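Long-range contact in telomerase reverse transcriptase (Candida albicans SC5314, PDB 6ZDQ), which probably extends chromosome ends as a reverse transcriptase, copying a template within its RNA component into telomeric DNA repeats: residues K64-T75 against N192-L202. Sequence-based numbering, arbitrary orientation.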
ATOM      1  N   LYS A  64       7.122 -27.741 -13.817  1.00128.57           N
ATOM      2  CA  LYS A  64       6.839 -28.331 -12.518  1.00130.96           C
ATOM      3  C   LYS A  64       6.808 -27.251 -11.442  1.00110.83           C
ATOM      4  O   LYS A  64       7.534 -26.254 -11.504  1.00106.94           O
ATOM      5  CB  LYS A  64       7.881 -29.395 -12.172  1.00121.21           C
ATOM      6  CG  LYS A  64       9.272 -28.849 -11.883  1.00131.59           C
ATOM      7  CD  LYS A  64      10.150 -29.897 -11.215  1.00117.53           C
ATOM      8  CE  LYS A  64      11.474 -29.305 -10.757  1.00125.51           C
ATOM      9  NZ  LYS A  64      12.295 -30.298 -10.007  1.00136.23           N
ATOM     10  N   CYS A  65       5.936 -27.448 -10.456  1.00120.14           N
ATOM     11  CA  CYS A  65       5.763 -26.475  -9.381  1.00120.32           C
ATOM     12  C   CYS A  65       7.019 -26.422  -8.521  1.00118.37           C
ATOM     13  O   CYS A  65       7.376 -27.407  -7.866  1.00138.73           O
ATOM     14  CB  CYS A  65       4.542 -26.834  -8.541  1.00117.74           C
ATOM     15  SG  CYS A  65       4.143 -25.624  -7.260  1.00113.99           S
ATOM     16  N   ASN A  66       7.694 -25.275  -8.524  1.00109.91           N
ATOM     17  CA  ASN A  66       8.857 -25.070  -7.671  1.00129.88           C
ATOM     18  C   ASN A  66       8.404 -24.790  -6.243  1.00122.52           C
ATOM     19  O   ASN A  66       7.611 -23.874  -6.003  1.00137.08           O
ATOM     20  CB  ASN A  66       9.705 -23.910  -8.197  1.00111.10           C
ATOM     21  CG  ASN A  66      11.067 -23.822  -7.527  1.00118.67           C
ATOM     22  OD1 ASN A  66      11.259 -24.297  -6.407  1.00111.33           O
ATOM     23  ND2 ASN A  66      12.021 -23.205  -8.215  1.00118.71           N
ATOM     24  N   PHE A  67       8.906 -25.583  -5.296  1.00122.50           N
ATOM     25  CA  PHE A  67       8.595 -25.391  -3.887  1.00116.03           C
ATOM     26  C   PHE A  67       9.753 -24.826  -3.080  1.00127.80           C
ATOM     27  O   PHE A  67       9.534 -24.384  -1.946  1.00143.39           O
ATOM     28  CB  PHE A  67       8.136 -26.714  -3.254  1.00120.28           C
ATOM     29  CG  PHE A  67       6.780 -27.170  -3.714  1.00122.50           C
ATOM     30  CD1 PHE A  67       5.631 -26.637  -3.155  1.00117.42           C
ATOM     31  CD2 PHE A  67       6.654 -28.134  -4.702  1.00121.63           C
ATOM     32  CE1 PHE A  67       4.382 -27.051  -3.573  1.00113.73           C
ATOM     33  CE2 PHE A  67       5.404 -28.554  -5.124  1.00117.51           C
ATOM     34  CZ  PHE A  67       4.268 -28.011  -4.557  1.00115.25           C
ATOM     35  N   ALA A  68      10.973 -24.825  -3.622  1.00132.64           N
ATOM     36  CA  ALA A  68      12.097 -24.224  -2.912  1.00142.69           C
ATOM     37  C   ALA A  68      11.977 -22.705  -2.900  1.00143.96           C
ATOM     38  O   ALA A  68      11.908 -22.081  -1.835  1.00152.17           O
ATOM     39  CB  ALA A  68      13.416 -24.663  -3.550  1.00141.16           C
ATOM     40  N   ASN A  69      11.953 -22.094  -4.079  1.00150.17           N
ATOM     41  CA  ASN A  69      11.699 -20.665  -4.238  1.00147.56           C
ATOM     42  C   ASN A  69      10.279 -20.536  -4.783  1.00145.60           C
ATOM     43  O   ASN A  69      10.058 -20.548  -5.994  1.00137.79           O
ATOM     44  CB  ASN A  69      12.727 -20.016  -5.161  1.00144.85           C
ATOM     45  CG  ASN A  69      12.727 -18.504  -5.060  1.00141.31           C
ATOM     46  OD1 ASN A  69      11.792 -17.906  -4.528  1.00139.76           O
ATOM     47  ND2 ASN A  69      13.779 -17.877  -5.572  1.00140.73           N
ATOM     48  N   VAL A  70       9.312 -20.413  -3.870  1.00138.94           N
ATOM     49  CA  VAL A  70       7.902 -20.424  -4.245  1.00134.30           C
ATOM     50  C   VAL A  70       7.494 -19.234  -5.097  1.00132.61           C
ATOM     51  O   VAL A  70       6.412 -19.258  -5.694  1.00138.44           O
ATOM     52  CB  VAL A  70       7.011 -20.490  -2.988  1.00136.34           C
ATOM     53  CG1 VAL A  70       7.282 -21.772  -2.215  1.00130.21           C
ATOM     54  CG2 VAL A  70       7.241 -19.273  -2.111  1.00142.40           C
ATOM     55  N   VAL A  71       8.321 -18.186  -5.171  1.00124.60           N
ATOM     56  CA  VAL A  71       7.991 -17.032  -6.005  1.00131.96           C
ATOM     57  C   VAL A  71       8.568 -17.139  -7.408  1.00115.65           C
ATOM     58  O   VAL A  71       8.285 -16.273  -8.250  1.00127.02           O
ATOM     59  CB  VAL A  71       8.478 -15.714  -5.370  1.00141.31           C
ATOM     60  CG1 VAL A  71       8.144 -15.684  -3.886  1.00132.99           C
ATOM     61  CG2 VAL A  71       9.971 -15.528  -5.603  1.00139.18           C
ATOM     62  N   SER A  72       9.368 -18.169  -7.691  1.00120.60           N
ATOM     63  CA  SER A  72       9.920 -18.338  -9.029  1.00125.08           C
ATOM     64  C   SER A  72       8.868 -18.771 -10.043  1.00113.41           C
ATOM     65  O   SER A  72       9.092 -18.628 -11.249  1.00110.67           O
ATOM     66  CB  SER A  72      11.066 -19.350  -8.996  1.00114.50           C
ATOM     67  OG  SER A  72      12.106 -18.910  -8.139  1.00128.42           O
ATOM     68  N   ASN A  73       7.732 -19.299  -9.582  1.00107.78           N
ATOM     69  CA  ASN A  73       6.698 -19.788 -10.487  1.00104.86           C
ATOM     70  C   ASN A  73       6.063 -18.678 -11.316  1.00108.44           C
ATOM     71  O   ASN A  73       5.527 -18.961 -12.394  1.00131.82           O
ATOM     72  CB  ASN A  73       5.614 -20.525  -9.694  1.00105.24           C
ATOM     73  CG  ASN A  73       6.166 -21.693  -8.898  1.00113.47           C
ATOM     74  OD1 ASN A  73       6.227 -22.822  -9.388  1.00116.38           O
ATOM     75  ND2 ASN A  73       6.573 -21.426  -7.662  1.00118.21           N
ATOM     76  N   LYS A  74       6.096 -17.435 -10.836  1.00 94.47           N
ATOM     77  CA  LYS A  74       5.450 -16.338 -11.545  1.00 95.59           C
ATOM     78  C   LYS A  74       6.042 -16.165 -12.940  1.00104.82           C
ATOM     79  O   LYS A  74       7.244 -16.346 -13.157  1.00105.67           O
ATOM     80  CB  LYS A  74       5.587 -15.039 -10.749  1.00100.68           C
ATOM     81  CG  LYS A  74       7.022 -14.584 -10.537  1.00 96.19           C
ATOM     82  CD  LYS A  74       7.093 -13.331  -9.680  1.00 93.92           C
ATOM     83  CE  LYS A  74       7.472 -12.111 -10.507  1.00 93.62           C
ATOM     84  NZ  LYS A  74       8.866 -12.201 -11.021  1.00 95.48           N
ATOM     85  N   THR A  75       5.181 -15.822 -13.894  1.00 94.82           N
ATOM     86  CA  THR A  75       5.591 -15.549 -15.262  1.00 97.98           C
ATOM     87  C   THR A  75       5.772 -14.049 -15.452  1.00 90.05           C
ATOM     88  O   THR A  75       4.944 -13.252 -14.999  1.00111.36           O
ATOM     89  CB  THR A  75       4.567 -16.084 -16.266  1.00 89.73           C
ATOM     90  OG1 THR A  75       3.277 -15.526 -15.986  1.00103.07           O
ATOM     91  CG2 THR A  75       4.485 -17.601 -16.186  1.00110.27           C
ATOM     92  N   ASN A 192       2.370  -9.649  -9.136  1.00 91.14           N
ATOM     93  CA  ASN A 192       2.914 -10.961  -9.460  1.00 89.08           C
ATOM     94  C   ASN A 192       1.840 -11.789 -10.151  1.00102.09           C
ATOM     95  O   ASN A 192       0.720 -11.907  -9.644  1.00 91.43           O
ATOM     96  CB  ASN A 192       3.409 -11.683  -8.206  1.00 90.00           C
ATOM     97  CG  ASN A 192       4.706 -11.110  -7.675  1.00 91.60           C
ATOM     98  OD1 ASN A 192       5.426 -10.406  -8.384  1.00 97.57           O
ATOM     99  ND2 ASN A 192       5.018 -11.419  -6.423  1.00 92.86           N
ATOM    100  N   TYR A 193       2.185 -12.357 -11.303  1.00101.70           N
ATOM    101  CA  TYR A 193       1.266 -13.162 -12.105  1.00 86.35           C
ATOM    102  C   TYR A 193       1.686 -14.625 -11.984  1.00 88.43           C
ATOM    103  O   TYR A 193       2.531 -15.110 -12.738  1.00109.98           O
ATOM    104  CB  TYR A 193       1.260 -12.694 -13.557  1.00 85.45           C
ATOM    105  CG  TYR A 193       0.705 -11.300 -13.745  1.00 96.15           C
ATOM    106  CD1 TYR A 193       1.517 -10.182 -13.597  1.00 91.66           C
ATOM    107  CD2 TYR A 193      -0.631 -11.101 -14.070  1.00 93.12           C
ATOM    108  CE1 TYR A 193       1.014  -8.906 -13.768  1.00 84.23           C
ATOM    109  CE2 TYR A 193      -1.142  -9.830 -14.242  1.00 88.10           C
ATOM    110  CZ  TYR A 193      -0.317  -8.736 -14.090  1.00 86.97           C
ATOM    111  OH  TYR A 193      -0.824  -7.468 -14.261  1.00 86.48           O
ATOM    112  N   PHE A 194       1.086 -15.326 -11.030  1.00 87.90           N
ATOM    113  CA  PHE A 194       1.354 -16.750 -10.850  1.00 96.50           C
ATOM    114  C   PHE A 194       0.405 -17.569 -11.717  1.00104.13           C
ATOM    115  O   PHE A 194      -0.807 -17.327 -11.691  1.00115.77           O
ATOM    116  CB  PHE A 194       1.196 -17.155  -9.390  1.00 90.08           C
ATOM    117  CG  PHE A 194       2.284 -16.632  -8.498  1.00106.15           C
ATOM    118  CD1 PHE A 194       3.480 -17.319  -8.373  1.00107.29           C
ATOM    119  CD2 PHE A 194       2.113 -15.456  -7.789  1.00 96.73           C
ATOM    120  CE1 PHE A 194       4.486 -16.842  -7.556  1.00119.47           C
ATOM    121  CE2 PHE A 194       3.118 -14.975  -6.967  1.00102.49           C
ATOM    122  CZ  PHE A 194       4.305 -15.669  -6.853  1.00101.85           C
ATOM    123  N   PRO A 195       0.913 -18.518 -12.504  1.00102.45           N
ATOM    124  CA  PRO A 195       0.026 -19.365 -13.308  1.00105.96           C
ATOM    125  C   PRO A 195      -1.009 -20.067 -12.439  1.00 94.40           C
ATOM    126  O   PRO A 195      -0.707 -20.541 -11.343  1.00 99.54           O
ATOM    127  CB  PRO A 195       0.987 -20.364 -13.959  1.00 91.18           C
ATOM    128  CG  PRO A 195       2.287 -19.633 -14.024  1.00 91.37           C
ATOM    129  CD  PRO A 195       2.334 -18.796 -12.772  1.00103.38           C
ATOM    130  N   GLN A 196      -2.242 -20.128 -12.950  1.00 91.58           N
ATOM    131  CA  GLN A 196      -3.364 -20.593 -12.142  1.00 94.43           C
ATOM    132  C   GLN A 196      -3.169 -22.032 -11.678  1.00103.15           C
ATOM    133  O   GLN A 196      -3.423 -22.352 -10.511  1.00127.76           O
ATOM    134  CB  GLN A 196      -4.667 -20.452 -12.929  1.00 89.28           C
ATOM    135  CG  GLN A 196      -5.914 -20.422 -12.061  1.00 96.66           C
ATOM    136  CD  GLN A 196      -5.998 -19.174 -11.202  1.00 97.87           C
ATOM    137  OE1 GLN A 196      -6.140 -19.255  -9.981  1.00129.07           O
ATOM    138  NE2 GLN A 196      -5.917 -18.011 -11.837  1.00 87.12           N
ATOM    139  N   TYR A 197      -2.731 -22.919 -12.576  1.00 99.62           N
ATOM    140  CA  TYR A 197      -2.512 -24.305 -12.178  1.00115.76           C
ATOM    141  C   TYR A 197      -1.374 -24.429 -11.172  1.00112.89           C
ATOM    142  O   TYR A 197      -1.427 -25.284 -10.281  1.00126.49           O
ATOM    143  CB  TYR A 197      -2.246 -25.179 -13.407  1.00 96.33           C
ATOM    144  CG  TYR A 197      -0.887 -24.985 -14.036  1.00 96.45           C
ATOM    145  CD1 TYR A 197      -0.623 -23.889 -14.845  1.00114.39           C
ATOM    146  CD2 TYR A 197       0.129 -25.910 -13.833  1.00 98.59           C
ATOM    147  CE1 TYR A 197       0.620 -23.713 -15.426  1.00125.81           C
ATOM    148  CE2 TYR A 197       1.372 -25.744 -14.409  1.00105.91           C
ATOM    149  CZ  TYR A 197       1.613 -24.644 -15.204  1.00114.67           C
ATOM    150  OH  TYR A 197       2.851 -24.472 -15.780  1.00102.81           O
ATOM    151  N   LEU A 198      -0.338 -23.593 -11.295  1.00118.66           N
ATOM    152  CA  LEU A 198       0.754 -23.623 -10.326  1.00107.60           C
ATOM    153  C   LEU A 198       0.315 -23.069  -8.975  1.00123.72           C
ATOM    154  O   LEU A 198       0.744 -23.564  -7.928  1.00127.12           O
ATOM    155  CB  LEU A 198       1.953 -22.838 -10.859  1.00111.57           C
ATOM    156  CG  LEU A 198       2.756 -23.480 -11.990  1.00111.59           C
ATOM    157  CD1 LEU A 198       3.901 -22.573 -12.417  1.00112.62           C
ATOM    158  CD2 LEU A 198       3.280 -24.838 -11.559  1.00131.34           C
ATOM    159  N   TRP A 199      -0.534 -22.036  -8.982  1.00120.43           N
ATOM    160  CA  TRP A 199      -0.928 -21.384  -7.735  1.00 97.59           C
ATOM    161  C   TRP A 199      -1.685 -22.333  -6.815  1.00112.52           C
ATOM    162  O   TRP A 199      -1.459 -22.337  -5.599  1.00113.29           O
ATOM    163  CB  TRP A 199      -1.771 -20.142  -8.026  1.00105.29           C
ATOM    164  CG  TRP A 199      -2.377 -19.537  -6.791  1.00126.29           C
ATOM    165  CD1 TRP A 199      -3.649 -19.715  -6.330  1.00117.61           C
ATOM    166  CD2 TRP A 199      -1.728 -18.671  -5.851  1.00 99.24           C
ATOM    167  NE1 TRP A 199      -3.835 -19.008  -5.167  1.00 92.02           N
ATOM    168  CE2 TRP A 199      -2.671 -18.358  -4.851  1.00100.58           C
ATOM    169  CE3 TRP A 199      -0.443 -18.126  -5.761  1.00102.75           C
ATOM    170  CZ2 TRP A 199      -2.369 -17.527  -3.775  1.00124.52           C
ATOM    171  CZ3 TRP A 199      -0.145 -17.299  -4.692  1.00105.70           C
ATOM    172  CH2 TRP A 199      -1.105 -17.007  -3.713  1.00120.97           C
ATOM    173  N   LYS A 200      -2.598 -23.134  -7.372  1.00110.29           N
ATOM    174  CA  LYS A 200      -3.374 -24.058  -6.548  1.00101.09           C
ATOM    175  C   LYS A 200      -2.472 -25.046  -5.815  1.00109.53           C
ATOM    176  O   LYS A 200      -2.762 -25.431  -4.676  1.00100.10           O
ATOM    177  CB  LYS A 200      -4.400 -24.795  -7.409  1.00114.05           C
ATOM    178  CG  LYS A 200      -5.539 -23.912  -7.898  1.00124.92           C
ATOM    179  CD  LYS A 200      -6.497 -24.691  -8.787  1.00146.47           C
ATOM    180  CE  LYS A 200      -7.697 -23.844  -9.181  1.00126.65           C
ATOM    181  NZ  LYS A 200      -7.293 -22.585  -9.866  1.00121.45           N
ATOM    182  N   GLU A 201      -1.377 -25.469  -6.452  1.00113.10           N
ATOM    183  CA  GLU A 201      -0.418 -26.338  -5.775  1.00123.20           C
ATOM    184  C   GLU A 201       0.312 -25.595  -4.662  1.00114.58           C
ATOM    185  O   GLU A 201       0.479 -26.121  -3.555  1.00120.87           O
ATOM    186  CB  GLU A 201       0.582 -26.912  -6.780  1.00123.16           C
ATOM    187  CG  GLU A 201       0.057 -28.088  -7.592  1.00117.08           C
ATOM    188  CD  GLU A 201       1.116 -28.693  -8.497  1.00117.41           C
ATOM    189  OE1 GLU A 201       1.602 -27.988  -9.406  1.00111.36           O
ATOM    190  OE2 GLU A 201       1.466 -29.875  -8.292  1.00125.20           O
ATOM    191  N   LEU A 202       0.761 -24.368  -4.941  1.00118.30           N
ATOM    192  CA  LEU A 202       1.429 -23.567  -3.917  1.00 99.81           C
ATOM    193  C   LEU A 202       0.487 -23.239  -2.766  1.00107.77           C
ATOM    194  O   LEU A 202       0.873 -23.324  -1.593  1.00107.31           O
ATOM    195  CB  LEU A 202       1.983 -22.283  -4.536  1.00 98.27           C
ATOM    196  CG  LEU A 202       3.165 -22.442  -5.491  1.00 98.87           C
ATOM    197  CD1 LEU A 202       3.445 -21.134  -6.204  1.00105.84           C
ATOM    198  CD2 LEU A 202       4.394 -22.916  -4.735  1.00100.99           C
TER
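Thr75 N donates to Tyr193 O over 3.0 Å, where the end of loop 64-75 passes strand 192-195; Lys74 and Phe194 have their CA atoms 4.2 Å apart here. The loop starts beside helix 196-202, with the CA atoms of Cys65 and Leu198 5.8 Å apart, and two overlapping type I turns (Asn69 to Ser72, Val71 to Lys74) lead on to the strand. Lys74 CB sits over one face of the Phe194 ring, a CH-pi contact 4.0 Å from the centroid, while Val71 CA meets that ring's edge. Farther out, the lysine chain bends at chi3 and chi4, and its NZ forms a salt bridge with Glu76 OE1. This joins the loop between helices 52-59 and 77-91 to the junction of the two-stranded hairpin sheet with helix 196-214, where Pro195 is the N-cap, in the telomerase RNA-binding domain. Asn73 holds the loop closed: its OD1 accepts from Asn66 N on a lone pair, and its ND2 donates in the amide plane to Asn66 O and Val70 O. Leu198 CD1 packs on Asn73 CB at 3.8 Å. Leu202, with CG anti to the carbonyl carbon (chi1 -69°), sends CD1 against Asn73 ND2 and CD2 between Val70 and Cys65 SG, the latter at 3.7 Å.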